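Local structure of putative N-acetylmuramoyl-L-alanine amidase,autolysin cwp6 (Peptoclostridium difficile, 5J72) at residues Ala167-Thr172 / Val239-Thr244; Val375-Ala380 / Ala389-Thr394. The protein is a cell wall protein with three CWB2 cell wall-anchoring repeats and a zinc-binding domain that probably cleaves peptidoglycan as an N-acetylmuramoyl-L-alanine amidase. All coordinates share one frame; numbering follows the deposited sequence.

Interaction 1: Ala167-Thr172 / Val239-Thr244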
ATOM      1  N   ALA A 167     -16.354   8.775  -3.903  1.00 50.05           N
ATOM      2  CA  ALA A 167     -15.039   8.954  -3.321  1.00 53.02           C
ATOM      3  C   ALA A 167     -13.918   9.211  -4.347  1.00 56.67           C
ATOM      4  O   ALA A 167     -12.956   9.896  -4.004  1.00 57.67           O
ATOM      5  CB  ALA A 167     -14.713   7.737  -2.468  1.00 53.97           C
ATOM      6  N   ALA A 168     -14.031   8.703  -5.604  1.00 58.72           N
ATOM      7  CA  ALA A 168     -12.963   8.901  -6.602  1.00 59.64           C
ATOM      8  C   ALA A 168     -12.675  10.357  -6.770  1.00 62.72           C
ATOM      9  O   ALA A 168     -11.590  10.722  -7.223  1.00 64.88           O
ATOM     10  CB  ALA A 168     -13.355   8.303  -7.945  1.00 61.75           C
ATOM     11  N   ASP A 169     -13.624  11.200  -6.388  1.00 62.73           N
ATOM     12  CA  ASP A 169     -13.433  12.631  -6.490  1.00 61.99           C
ATOM     13  C   ASP A 169     -12.523  13.184  -5.412  1.00 60.45           C
ATOM     14  O   ASP A 169     -11.855  14.178  -5.647  1.00 60.85           O
ATOM     15  CB  ASP A 169     -14.784  13.319  -6.419  1.00 68.14           C
ATOM     16  CG  ASP A 169     -15.350  13.577  -7.800  1.00 77.70           C
ATOM     17  OD1 ASP A 169     -16.599  13.682  -7.923  1.00 80.23           O
ATOM     18  OD2 ASP A 169     -14.545  13.676  -8.766  1.00 79.42           O
ATOM     19  N   GLY A 170     -12.480  12.567  -4.235  1.00 55.37           N
ATOM     20  CA  GLY A 170     -11.607  13.072  -3.188  1.00 50.35           C
ATOM     21  C   GLY A 170     -10.244  12.416  -3.194  1.00 42.80           C
ATOM     22  O   GLY A 170      -9.514  12.492  -2.227  1.00 40.77           O
ATOM     23  N   ILE A 171      -9.867  11.757  -4.320  1.00 32.33           N
ATOM     24  CA  ILE A 171      -8.612  11.071  -4.358  1.00 28.38           C
ATOM     25  C   ILE A 171      -7.410  12.019  -4.308  1.00 31.69           C
ATOM     26  O   ILE A 171      -6.303  11.523  -4.142  1.00 39.32           O
ATOM     27  CB  ILE A 171      -8.309  10.238  -5.764  0.57 35.63           C
ATOM     28  CG1 ILE A 171      -8.381  11.276  -6.954  0.57 33.50           C
ATOM     29  CG2 ILE A 171      -9.327   9.078  -5.890  0.57 36.42           C
ATOM     30  CD1 ILE A 171      -8.740  10.707  -8.354  0.57 32.93           C
ATOM     31  N   THR A 172      -7.554  13.322  -4.509  1.00 22.43           N
ATOM     32  CA  THR A 172      -6.354  14.178  -4.391  1.00 18.40           C
ATOM     33  C   THR A 172      -6.494  15.032  -3.084  1.00 20.01           C
ATOM     34  O   THR A 172      -5.663  15.919  -2.835  1.00 23.42           O
ATOM     35  CB  THR A 172      -6.232  15.127  -5.608  1.00 23.71           C
ATOM     36  OG1 THR A 172      -7.462  15.820  -5.733  1.00 30.66           O
ATOM     37  CG2 THR A 172      -5.919  14.305  -6.911  1.00 25.61           C
ATOM     38  N   VAL A 239     -14.398  22.264 -12.569  1.00 45.47           N
ATOM     39  CA  VAL A 239     -15.303  21.660 -13.570  1.00 48.50           C
ATOM     40  C   VAL A 239     -15.129  20.152 -13.683  1.00 44.98           C
ATOM     41  O   VAL A 239     -16.063  19.449 -14.028  1.00 43.06           O
ATOM     42  CB  VAL A 239     -15.072  22.352 -14.952  1.00 52.10           C
ATOM     43  CG1 VAL A 239     -13.658  22.084 -15.481  1.00 54.95           C
ATOM     44  CG2 VAL A 239     -16.101  21.862 -15.968  1.00 55.78           C
ATOM     45  N   ASP A 240     -13.927  19.642 -13.389  1.00 38.72           N
ATOM     46  CA  ASP A 240     -13.667  18.218 -13.492  1.00 32.03           C
ATOM     47  C   ASP A 240     -12.544  17.871 -12.496  1.00 28.12           C
ATOM     48  O   ASP A 240     -12.031  18.779 -11.857  1.00 30.43           O
ATOM     49  CB  ASP A 240     -13.232  17.847 -14.942  1.00 31.31           C
ATOM     50  CG  ASP A 240     -11.896  18.396 -15.455  1.00 39.97           C
ATOM     51  OD1 ASP A 240     -11.145  18.986 -14.672  1.00 37.67           O
ATOM     52  OD2 ASP A 240     -11.609  18.229 -16.650  1.00 46.40           O
ATOM     53  N   ARG A 241     -12.176  16.624 -12.386  1.00 31.22           N
ATOM     54  CA  ARG A 241     -11.093  16.172 -11.468  1.00 30.96           C
ATOM     55  C   ARG A 241      -9.806  16.876 -11.734  1.00 28.62           C
ATOM     56  O   ARG A 241      -9.092  17.160 -10.795  1.00 27.85           O
ATOM     57  CB  ARG A 241     -10.764  14.702 -11.714  1.00 31.84           C
ATOM     58  CG  ARG A 241     -11.985  13.858 -11.700  1.00 36.15           C
ATOM     59  CD  ARG A 241     -11.685  12.448 -12.069  1.00 31.05           C
ATOM     60  NE  ARG A 241     -12.822  11.641 -11.686  1.00 33.59           N
ATOM     61  CZ  ARG A 241     -12.778  10.333 -11.591  1.00 37.02           C
ATOM     62  NH1 ARG A 241     -11.660   9.686 -11.861  1.00 32.45           N
ATOM     63  NH2 ARG A 241     -13.850   9.648 -11.216  1.00 42.04           N
ATOM     64  N   HIS A 242      -9.456  17.169 -13.007  1.00 27.92           N
ATOM     65  CA  HIS A 242      -8.143  17.796 -13.248  1.00 25.41           C
ATOM     66  C   HIS A 242      -8.090  19.143 -12.678  1.00 28.51           C
ATOM     67  O   HIS A 242      -7.083  19.490 -12.050  1.00 26.84           O
ATOM     68  CB  HIS A 242      -7.773  17.910 -14.764  1.00 30.13           C
ATOM     69  CG  HIS A 242      -8.071  16.672 -15.533  1.00 38.95           C
ATOM     70  ND1 HIS A 242      -7.209  15.594 -15.552  1.00 44.06           N
ATOM     71  CD2 HIS A 242      -9.133  16.330 -16.298  1.00 44.28           C
ATOM     72  CE1 HIS A 242      -7.751  14.647 -16.302  1.00 42.54           C
ATOM     73  NE2 HIS A 242      -8.910  15.062 -16.767  1.00 48.15           N
ATOM     74  N   GLU A 243      -9.165  19.963 -12.866  1.00 29.09           N
ATOM     75  CA  GLU A 243      -9.133  21.309 -12.327  1.00 31.28           C
ATOM     76  C   GLU A 243      -9.200  21.271 -10.767  1.00 23.68           C
ATOM     77  O   GLU A 243      -8.548  22.058 -10.138  1.00 27.51           O
ATOM     78  CB  GLU A 243     -10.351  22.154 -12.824  1.00 30.26           C
ATOM     79  CG  GLU A 243     -10.036  23.634 -12.542  1.00 36.40           C
ATOM     80  CD  GLU A 243     -11.228  24.581 -12.864  1.00 41.08           C
ATOM     81  OE1 GLU A 243     -12.384  24.131 -13.043  1.00 46.33           O
ATOM     82  OE2 GLU A 243     -10.961  25.774 -12.906  1.00 50.38           O
ATOM     83  N   THR A 244     -10.011  20.410 -10.210  1.00 27.02           N
ATOM     84  CA  THR A 244     -10.050  20.303  -8.743  1.00 25.06           C
ATOM     85  C   THR A 244      -8.655  19.969  -8.183  1.00 21.79           C
ATOM     86  O   THR A 244      -8.273  20.568  -7.191  1.00 23.70           O
ATOM     87  CB  THR A 244     -11.040  19.236  -8.340  1.00 29.14           C
ATOM     88  OG1 THR A 244     -12.321  19.690  -8.782  1.00 27.64           O
ATOM     89  CG2 THR A 244     -11.073  19.049  -6.771  1.00 29.52           C
TER
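The closest CA atoms across the segments are those of D169 and R241, 6.5 Å apart, where the 3-10 turn 167-169 faces the start of helix 241-253. The two segments fall in successive CWB2 sequence ranges, so the contact joins a loop of one cell wall binding repeat, between strand 158-163 and helix 174-180, to the first helix of the next. That helix begins with an N-cap: D240 OD1 accepts the E243 N-H at 2.9 Å in a nearly straight bond (165°). E243 in turn reaches back past the cap, where its OE1 takes the N-H of V239 at 2.8 Å. Both bonds lie at the helix start from which R241 departs.

Only about 205 Å² is buried, and R241 supplies the largest share. With CG lying beside the backbone N (chi1 -51°) and the chain extended from CG to NE, the side chain passes beside the 3-10 turn and carries its guanidinium to A168. D169 crosses this arm at about a right angle, its carboxylate plane turned 76° from the guanidinium plane. That mutual tilt and the separation of 4.0 Å between R241 NE and D169 OD2 mark a long salt bridge rather than a paired, coplanar one, and D169 is poorly ordered, consistent with a loose hold. The same OD2 lies 3.9 Å from R241 CG, so it also touches the aliphatic stem. The firmer polar anchor of the arginine is NH1, which forms a salt bridge with E270 and a hydrogen bond to G266 O; Y267 and L289 also pack against its side chain. At the far end of the arm, the methyl CB of A168 lies 3.6 Å from R241 NH2, oblique to the guanidinium plane.

Interaction 2: Val375-Ala380 / Ala389-Thr394; sequences VDSITA and APILIT
S377 points its side chain from the helix at two isoleucines of the strand, and its hydroxyl meets the branch methyl of each: OG lies 3.5 Å from I393 CG2 and 3.9 Å from I391 CG2. The torsions differ between the two partners. In I391 the CG2 branch is anti to the backbone N while CG1 sits beside that N (chi1 -70°), and the longer arm extends to CD1 further along the helix. In I393 CG1 lies between the backbone N and the carbonyl carbon (chi1 55°), which turns CG2 to the serine.

I391 is the main contributor from the strand. I391 CD1 lies 3.6 Å from S377 O, the backbone carbonyl oxygen. The same I391 CD1 is 4.1 Å from A380 CB, so one methyl spans S377 and A380, residues three apart on the same helix face. The segment axes lie 10.0 Å apart at closest, with N-to-C directions 170° apart and therefore nearly antiparallel. All four touching residues are buried. L274 of helix 270-283 touches both S377 and I393. On the backbone, L392 pairs with L367 and A369 of strand 362-370, while N350 bonds I391 O and I393 N.

Helix 375-387 thus runs back against the strand it leads into, and strand 391-394 lies parallel to its neighbour 362-370: this is the packing of a beta-alpha-beta crossover, here within the third CWB2 repeat.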
ATOM      1  N   VAL A 375     -12.814   4.438  -1.207  1.00 27.53           N
ATOM      2  CA  VAL A 375     -13.026   5.382  -0.102  1.00 24.43           C
ATOM      3  C   VAL A 375     -12.248   5.060   1.172  1.00 24.91           C
ATOM      4  O   VAL A 375     -11.824   6.010   1.807  1.00 24.68           O
ATOM      5  CB  VAL A 375     -14.539   5.459   0.185  1.00 29.04           C
ATOM      6  CG1 VAL A 375     -15.048   4.102   0.719  1.00 28.96           C
ATOM      7  CG2 VAL A 375     -14.833   6.589   1.190  1.00 29.61           C
ATOM      8  N   ASP A 376     -12.037   3.780   1.532  1.00 23.38           N
ATOM      9  CA  ASP A 376     -11.347   3.519   2.805  1.00 23.71           C
ATOM     10  C   ASP A 376      -9.909   4.009   2.719  1.00 22.13           C
ATOM     11  O   ASP A 376      -9.349   4.414   3.739  1.00 21.13           O
ATOM     12  CB  ASP A 376     -11.380   2.025   3.149  1.00 26.60           C
ATOM     13  CG  ASP A 376     -12.719   1.583   3.775  1.00 33.80           C
ATOM     14  OD1 ASP A 376     -13.591   2.469   4.044  1.00 29.41           O
ATOM     15  OD2 ASP A 376     -12.908   0.368   3.981  1.00 32.79           O
ATOM     16  N   SER A 377      -9.278   3.922   1.519  1.00 21.20           N
ATOM     17  CA  SER A 377      -7.878   4.389   1.417  1.00 19.27           C
ATOM     18  C   SER A 377      -7.875   5.917   1.451  1.00 21.21           C
ATOM     19  O   SER A 377      -6.921   6.528   1.913  1.00 22.51           O
ATOM     20  CB  SER A 377      -7.240   3.905   0.118  1.00 23.57           C
ATOM     21  OG  SER A 377      -7.043   2.503   0.237  1.00 25.28           O
ATOM     22  N   ILE A 378      -8.940   6.544   0.924  1.00 21.46           N
ATOM     23  CA  ILE A 378      -8.998   8.020   0.970  1.00 22.24           C
ATOM     24  C   ILE A 378      -9.125   8.487   2.439  1.00 19.19           C
ATOM     25  O   ILE A 378      -8.384   9.352   2.859  1.00 21.63           O
ATOM     26  CB  ILE A 378     -10.259   8.526   0.191  1.00 24.63           C
ATOM     27  CG1 ILE A 378     -10.042   8.361  -1.308  1.00 31.20           C
ATOM     28  CG2 ILE A 378     -10.463  10.021   0.442  1.00 27.35           C
ATOM     29  CD1 ILE A 378     -11.336   8.649  -2.050  1.00 34.64           C
ATOM     30  N   THR A 379     -10.040   7.870   3.211  1.00 18.80           N
ATOM     31  CA  THR A 379     -10.172   8.364   4.595  1.00 20.38           C
ATOM     32  C   THR A 379      -8.958   7.953   5.444  1.00 20.19           C
ATOM     33  O   THR A 379      -8.628   8.636   6.393  1.00 19.71           O
ATOM     34  CB  THR A 379     -11.478   7.896   5.209  1.00 21.31           C
ATOM     35  OG1 THR A 379     -11.512   6.445   5.135  1.00 20.72           O
ATOM     36  CG2 THR A 379     -12.673   8.512   4.476  1.00 19.05           C
ATOM     37  N   ALA A 380      -8.273   6.848   5.107  1.00 19.92           N
ATOM     38  CA  ALA A 380      -7.082   6.478   5.884  1.00 16.28           C
ATOM     39  C   ALA A 380      -5.926   7.377   5.533  1.00 17.94           C
ATOM     40  O   ALA A 380      -4.984   7.505   6.300  1.00 17.44           O
ATOM     41  CB  ALA A 380      -6.717   5.008   5.561  1.00 17.69           C
ATOM     42  N   ALA A 389       3.537   6.766   7.307  1.00 19.85           N
ATOM     43  CA  ALA A 389       3.445   5.324   7.041  1.00 21.19           C
ATOM     44  C   ALA A 389       2.658   5.063   5.747  1.00 19.93           C
ATOM     45  O   ALA A 389       1.828   5.862   5.338  1.00 18.03           O
ATOM     46  CB  ALA A 389       2.731   4.614   8.201  1.00 18.39           C
ATOM     47  N   PRO A 390       2.927   3.953   5.071  1.00 18.51           N
ATOM     48  CA  PRO A 390       2.224   3.626   3.824  1.00 15.39           C
ATOM     49  C   PRO A 390       0.897   2.959   4.008  1.00 17.83           C
ATOM     50  O   PRO A 390       0.600   2.354   5.046  1.00 17.64           O
ATOM     51  CB  PRO A 390       3.188   2.642   3.116  1.00 15.66           C
ATOM     52  CG  PRO A 390       3.960   1.956   4.348  1.00 16.84           C
ATOM     53  CD  PRO A 390       4.028   3.012   5.432  1.00 16.67           C
ATOM     54  N   ILE A 391       0.073   3.057   2.953  1.00 16.60           N
ATOM     55  CA  ILE A 391      -1.156   2.282   2.925  1.00 15.21           C
ATOM     56  C   ILE A 391      -0.892   1.089   1.961  1.00 19.11           C
ATOM     57  O   ILE A 391      -0.429   1.288   0.832  1.00 19.71           O
ATOM     58  CB  ILE A 391      -2.313   3.137   2.365  1.00 18.67           C
ATOM     59  CG1 ILE A 391      -2.667   4.240   3.418  1.00 19.55           C
ATOM     60  CG2 ILE A 391      -3.570   2.252   2.076  1.00 19.81           C
ATOM     61  CD1 ILE A 391      -3.718   5.258   2.834  1.00 19.98           C
ATOM     62  N   LEU A 392      -1.178  -0.114   2.428  1.00 19.84           N
ATOM     63  CA  LEU A 392      -1.096  -1.327   1.613  1.00 18.63           C
ATOM     64  C   LEU A 392      -2.494  -1.701   1.246  1.00 19.01           C
ATOM     65  O   LEU A 392      -3.361  -1.686   2.122  1.00 20.50           O
ATOM     66  CB  LEU A 392      -0.481  -2.432   2.473  1.00 18.70           C
ATOM     67  CG  LEU A 392      -0.224  -3.724   1.658  1.00 22.99           C
ATOM     68  CD1 LEU A 392       1.053  -4.334   2.141  1.00 29.59           C
ATOM     69  CD2 LEU A 392      -1.448  -4.651   1.868  1.00 24.59           C
ATOM     70  N   ILE A 393      -2.768  -2.027  -0.051  1.00 17.38           N
ATOM     71  CA  ILE A 393      -4.110  -2.458  -0.378  1.00 16.98           C
ATOM     72  C   ILE A 393      -4.055  -3.936  -0.852  1.00 20.00           C
ATOM     73  O   ILE A 393      -3.090  -4.321  -1.496  1.00 20.26           O
ATOM     74  CB  ILE A 393      -4.787  -1.597  -1.485  1.00 19.53           C
ATOM     75  CG1 ILE A 393      -3.922  -1.526  -2.766  1.00 16.86           C
ATOM     76  CG2 ILE A 393      -5.003  -0.138  -0.900  1.00 20.95           C
ATOM     77  CD1 ILE A 393      -4.685  -0.809  -3.963  1.00 19.27           C
ATOM     78  N   THR A 394      -5.086  -4.705  -0.543  1.00 21.03           N
ATOM     79  CA  THR A 394      -5.079  -6.109  -0.948  1.00 21.15           C
ATOM     80  C   THR A 394      -6.504  -6.532  -0.886  1.00 24.03           C
ATOM     81  O   THR A 394      -7.332  -5.920  -0.209  1.00 22.77           O
ATOM     82  CB  THR A 394      -4.160  -6.924  -0.020  1.00 22.93           C
ATOM     83  OG1 THR A 394      -3.879  -8.193  -0.638  1.00 22.52           O
ATOM     84  CG2 THR A 394      -4.777  -7.144   1.387  1.00 21.24           C
TER

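In the fold
The centres of interactions 1 and 2 are about 17 Å apart, and their segments touch directly: A167 CB lies 3.5 Å from V375 CB, and G170 O lies 3.8 Å from I378 CG2. Loop 167-172 therefore lies between two neighbours: one part of it meets helix 241-253 in interaction 1, while A167 packs on helix 375-387, which uses another face for interaction 2. Because helix 270-283 also reaches S377 and I393, residues from all three CWB2 sequence ranges converge here, consistent with close packing of the three repeats. Both contacts lie away from the zinc site of H460, E477 and H530.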